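PDB 2HDO: phosphoglycolate phosphatase from Lactobacillus plantarum, which probably hydrolyses 2-phosphoglycolate to glycolate and phosphate, as a putative phosphoglycolate phosphatase of the haloacid dehalogenase-like superfamily. Local coordinates for residues A31-P36 and L57-S62; T24-V29 and A69-V74. All blocks are in the same frame, centred on the assembly; numbering follows the deposited sequence.

Contact 1. Residues A31-P36 and L57-S62; sequences ATYGKP and LGIAAS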
# COMPACT_ATOMS: atom_id res chain seq x y z
N ALA A 31 8.98 -20.92 -7.26
CA ALA A 31 9.68 -22.02 -7.91
C ALA A 31 10.59 -22.78 -6.92
O ALA A 31 10.72 -23.99 -7.02
CB ALA A 31 10.48 -21.48 -9.08
N THR A 32 11.16 -22.09 -5.93
CA THR A 32 12.05 -22.74 -4.94
C THR A 32 11.27 -23.56 -3.87
O THR A 32 11.88 -24.23 -3.02
CB THR A 32 12.95 -21.73 -4.21
OG1 THR A 32 12.19 -20.93 -3.31
CG2 THR A 32 13.67 -20.81 -5.21
N TYR A 33 9.95 -23.47 -3.90
CA TYR A 33 9.02 -24.24 -3.06
C TYR A 33 8.23 -25.20 -3.94
O TYR A 33 7.24 -25.76 -3.50
CB TYR A 33 8.07 -23.28 -2.31
CG TYR A 33 8.82 -22.46 -1.31
CD1 TYR A 33 9.41 -21.26 -1.66
CD2 TYR A 33 9.01 -22.91 -0.02
CE1 TYR A 33 10.16 -20.55 -0.74
CE2 TYR A 33 9.73 -22.18 0.90
CZ TYR A 33 10.31 -21.00 0.54
OH TYR A 33 11.05 -20.31 1.47
N GLY A 34 8.65 -25.37 -5.19
CA GLY A 34 8.05 -26.33 -6.09
C GLY A 34 6.65 -25.99 -6.53
O GLY A 34 5.86 -26.88 -6.79
N LYS A 35 6.35 -24.69 -6.62
CA LYS A 35 5.00 -24.24 -6.93
C LYS A 35 5.00 -23.29 -8.11
O LYS A 35 5.90 -22.48 -8.23
CB LYS A 35 4.39 -23.56 -5.72
CG LYS A 35 4.11 -24.50 -4.56
CD LYS A 35 3.49 -23.77 -3.36
CE LYS A 35 3.17 -24.69 -2.19
NZ LYS A 35 2.02 -25.56 -2.48
N PRO A 36 3.98 -23.38 -8.98
CA PRO A 36 3.80 -22.40 -10.04
C PRO A 36 3.09 -21.18 -9.46
O PRO A 36 2.79 -21.16 -8.28
CB PRO A 36 2.90 -23.12 -11.03
CG PRO A 36 2.08 -24.02 -10.20
CD PRO A 36 2.93 -24.41 -9.01
N LEU A 57 -1.32 -19.70 -0.57
CA LEU A 57 -0.50 -20.43 -1.53
C LEU A 57 0.01 -21.79 -1.02
O LEU A 57 0.68 -22.52 -1.77
CB LEU A 57 0.71 -19.58 -1.91
CG LEU A 57 0.35 -18.37 -2.77
CD1 LEU A 57 1.45 -17.28 -2.80
CD2 LEU A 57 -0.00 -18.85 -4.20
N GLY A 58 -0.26 -22.11 0.23
CA GLY A 58 0.08 -23.42 0.78
C GLY A 58 1.53 -23.59 1.16
O GLY A 58 2.02 -24.70 1.28
N ILE A 59 2.22 -22.48 1.40
CA ILE A 59 3.58 -22.52 1.91
C ILE A 59 3.61 -23.11 3.32
O ILE A 59 2.79 -22.74 4.17
CB ILE A 59 4.23 -21.11 1.95
CG1 ILE A 59 4.23 -20.45 0.57
CG2 ILE A 59 5.66 -21.18 2.49
CD1 ILE A 59 4.90 -21.28 -0.50
N ALA A 60 4.54 -24.04 3.56
CA ALA A 60 4.72 -24.58 4.91
C ALA A 60 4.88 -23.43 5.91
O ALA A 60 5.67 -22.51 5.69
CB ALA A 60 5.95 -25.45 4.94
N ALA A 61 4.13 -23.46 7.02
CA ALA A 61 4.09 -22.33 7.93
C ALA A 61 5.49 -22.01 8.55
O ALA A 61 5.80 -20.86 8.87
CB ALA A 61 3.07 -22.61 9.05
N SER A 62 6.30 -23.04 8.72
CA SER A 62 7.67 -22.90 9.22
C SER A 62 8.63 -22.18 8.26
O SER A 62 9.72 -21.79 8.66
CB SER A 62 8.22 -24.30 9.54
OG SER A 62 8.26 -25.11 8.36
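The Y33 ring meets I59 only at its root: I59 CD1 lies 4.2 Å from Y33 CB and approaches the ring obliquely, at the CG end. The two side chains cross at about a right angle, and F67 of helix 64-75 meets the same tyrosine with its ring plane turned by about 40°. Y33 OH ends on Q70 of that helix, a hydrogen bond that tethers the far end of the ring. I59, across from Y33, has CG1 beside its backbone N and CD1 turned in towards Y33 and K35, while the side chain as a whole is buried against L30, F64 and F67. K35 reaches across beside it. Its extended chain carries CD past I59 CD1, at 4.0 Å, and brings CE to 3.3 Å from L57 O. The turn at chi4 (-71°) then sets K35 NZ 3.4 Å from L57 O. Two carbonyl oxygens, of L57 and G58, face the end of the lysine, and the ammonium would probably be favoured by the partial negative charge of a helix end. G34 and G58, both with positive phi, each terminate a helix, 19-31 and 50-56 respectively. Y33 and K35, on either side of G34 in the chain, meet the loop that follows the G58 helix end. The contact thus joins two helix-ending loops, each with a Schellman motif, at the surface of a helical region consistent with the C1 cap of a haloacid dehalogenase-like phosphatase.

Contact 2. Residues T24-V29 and A69-V74; sequences TVMREV and AQYEDV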
# COMPACT_ATOMS: atom_id res chain seq x y z
N THR A 24 6.21 -11.36 -11.21
CA THR A 24 7.50 -11.91 -11.64
C THR A 24 8.30 -12.42 -10.41
O THR A 24 8.84 -13.49 -10.38
CB THR A 24 8.31 -10.80 -12.36
OG1 THR A 24 7.62 -10.42 -13.56
CG2 THR A 24 9.72 -11.23 -12.73
N VAL A 25 8.30 -11.63 -9.35
CA VAL A 25 9.11 -11.93 -8.20
C VAL A 25 8.51 -13.12 -7.48
O VAL A 25 9.20 -14.06 -7.14
CB VAL A 25 9.19 -10.73 -7.25
CG1 VAL A 25 9.86 -11.16 -5.93
CG2 VAL A 25 9.94 -9.54 -7.91
N MSE A 26 7.20 -13.07 -7.22
CA MSE A 26 6.55 -14.23 -6.55
C MSE A 26 6.74 -15.55 -7.29
O MSE A 26 6.94 -16.62 -6.68
CB MSE A 26 5.07 -13.96 -6.37
CG MSE A 26 4.76 -12.90 -5.40
SE MSE A 26 5.08 -13.47 -3.55
CE MSE A 26 3.55 -14.75 -3.30
N ARG A 27 6.65 -15.49 -8.60
CA ARG A 27 6.78 -16.72 -9.42
C ARG A 27 8.18 -17.29 -9.19
O ARG A 27 8.37 -18.51 -9.09
CB ARG A 27 6.51 -16.42 -10.89
CG ARG A 27 6.53 -17.67 -11.76
CD ARG A 27 6.06 -17.39 -13.19
NE ARG A 27 4.63 -17.07 -13.21
CZ ARG A 27 4.08 -15.94 -13.68
NH1 ARG A 27 4.82 -15.00 -14.24
NH2 ARG A 27 2.77 -15.78 -13.61
N GLU A 28 9.16 -16.40 -9.14
CA GLU A 28 10.55 -16.80 -8.97
C GLU A 28 10.78 -17.43 -7.58
O GLU A 28 11.36 -18.49 -7.48
CB GLU A 28 11.45 -15.58 -9.25
CG GLU A 28 12.92 -15.86 -9.22
CD GLU A 28 13.74 -14.61 -9.51
OE1 GLU A 28 13.18 -13.67 -10.16
OE2 GLU A 28 14.92 -14.53 -9.06
N VAL A 29 10.28 -16.78 -6.53
CA VAL A 29 10.34 -17.37 -5.18
C VAL A 29 9.60 -18.70 -5.11
O VAL A 29 10.10 -19.68 -4.57
CB VAL A 29 9.85 -16.38 -4.08
CG1 VAL A 29 9.96 -17.01 -2.69
CG2 VAL A 29 10.66 -15.11 -4.17
N ALA A 69 12.13 -13.30 3.09
CA ALA A 69 13.50 -12.86 2.86
C ALA A 69 13.87 -13.00 1.37
O ALA A 69 14.45 -12.11 0.77
CB ALA A 69 14.45 -13.65 3.73
N GLN A 70 13.54 -14.14 0.80
CA GLN A 70 13.75 -14.35 -0.63
C GLN A 70 13.03 -13.30 -1.45
O GLN A 70 13.60 -12.73 -2.39
CB GLN A 70 13.29 -15.73 -1.04
CG GLN A 70 14.14 -16.80 -0.47
CD GLN A 70 13.56 -18.14 -0.73
OE1 GLN A 70 12.84 -18.67 0.11
NE2 GLN A 70 13.76 -18.65 -1.94
N TYR A 71 11.78 -13.04 -1.09
CA TYR A 71 10.97 -12.12 -1.82
C TYR A 71 11.61 -10.77 -1.80
O TYR A 71 11.71 -10.12 -2.83
CB TYR A 71 9.55 -12.02 -1.26
CG TYR A 71 8.72 -10.92 -1.89
CD1 TYR A 71 7.97 -11.16 -3.03
CD2 TYR A 71 8.68 -9.66 -1.34
CE1 TYR A 71 7.22 -10.15 -3.64
CE2 TYR A 71 7.91 -8.62 -1.93
CZ TYR A 71 7.17 -8.89 -3.07
OH TYR A 71 6.39 -7.90 -3.66
N GLU A 72 12.04 -10.33 -0.61
CA GLU A 72 12.63 -8.99 -0.52
C GLU A 72 13.93 -8.89 -1.31
O GLU A 72 14.22 -7.87 -1.95
CB GLU A 72 12.84 -8.61 0.94
CG GLU A 72 11.56 -8.60 1.75
N ASP A 73 14.71 -9.96 -1.28
CA ASP A 73 15.98 -10.01 -2.00
C ASP A 73 15.82 -9.89 -3.51
O ASP A 73 16.53 -9.12 -4.15
CB ASP A 73 16.72 -11.29 -1.65
CG ASP A 73 17.12 -11.35 -0.16
OD1 ASP A 73 17.03 -10.30 0.54
OD2 ASP A 73 17.54 -12.44 0.30
N VAL A 74 14.85 -10.60 -4.06
CA VAL A 74 14.57 -10.58 -5.50
C VAL A 74 13.91 -9.28 -5.92
O VAL A 74 14.26 -8.69 -6.95
CB VAL A 74 13.69 -11.78 -5.91
CG1 VAL A 74 13.34 -11.67 -7.38
CG2 VAL A 74 14.41 -13.08 -5.64
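V29 and Q70 are joined twice: directly, through V29 CG1 against Q70 CB at 3.9 Å, and through the hydroxyl of T32, whose OG1 is gripped by hydrogen bonds with both V29 O and Q70 NE2. With the amide oxygen of Q70 taken up by Y33, both ends of the group are held and its rotation is fixed. Next along the interface, V29 CG2 lies against the backbone of Y71, 3.8 Å from its CA. The Y71 ring takes the centre. With CG swung anti to its own nitrogen (chi1 172°), its CD1-CE1 side enters between two residues of helix 19-31. V25 CG1 comes to 3.5 Å from Y71 CD1, and SE of M26, present as selenomethionine, to 3.7 Å from the same carbon. The two lie on opposite sides of the ring plane, and both approach obliquely. SE is 4.7 Å from the ring centroid, 56° off the normal, a Met-aromatic contact. Replacing Y71 by an alanine would probably leave V25 CG1 and the selenium without their shared partner and open a gap between the helices. Farther on, V74 CG1 packs on V25 CG1 at 3.8 Å and also reaches the carboxylate of E28, with OE1 3.4 Å away. E28 lies at the exposed margin, close to a bound phosphate ion that probably came from the crystallisation liquor. The short helical axes approach to 9.4 Å at 133° between directions, a steeply inclined antiparallel pair. Helices 19-31 and 64-75 are the first and last in the segment between strands 16-17 and 83-84, which fits the C1 cap inserted in haloacid dehalogenase-like phosphatases.

Contacts 1 and 2 lie in the same helical cap, their centres about 12 Å apart, and 31-36 directly follows helix 19-31, which supplies one side of contact 2. Bridging them are Y33 OH to Q70 OE1 at 2.8 Å and T32 OG1 to Q70 NE2 at 3.1 Å. Apolar packing adds to these, L57 CD1 lying 3.3 Å from M26 CE. The centre of contact 1 lies about 24 Å from the centre of the chain, that of contact 2 about 18 Å. Y71 comes close to, but does not contact, D10, D12 and T14, which fit the DxDx(T/V) motif of this superfamily; this places the tyrosine, though not the whole interface, near the probable active site.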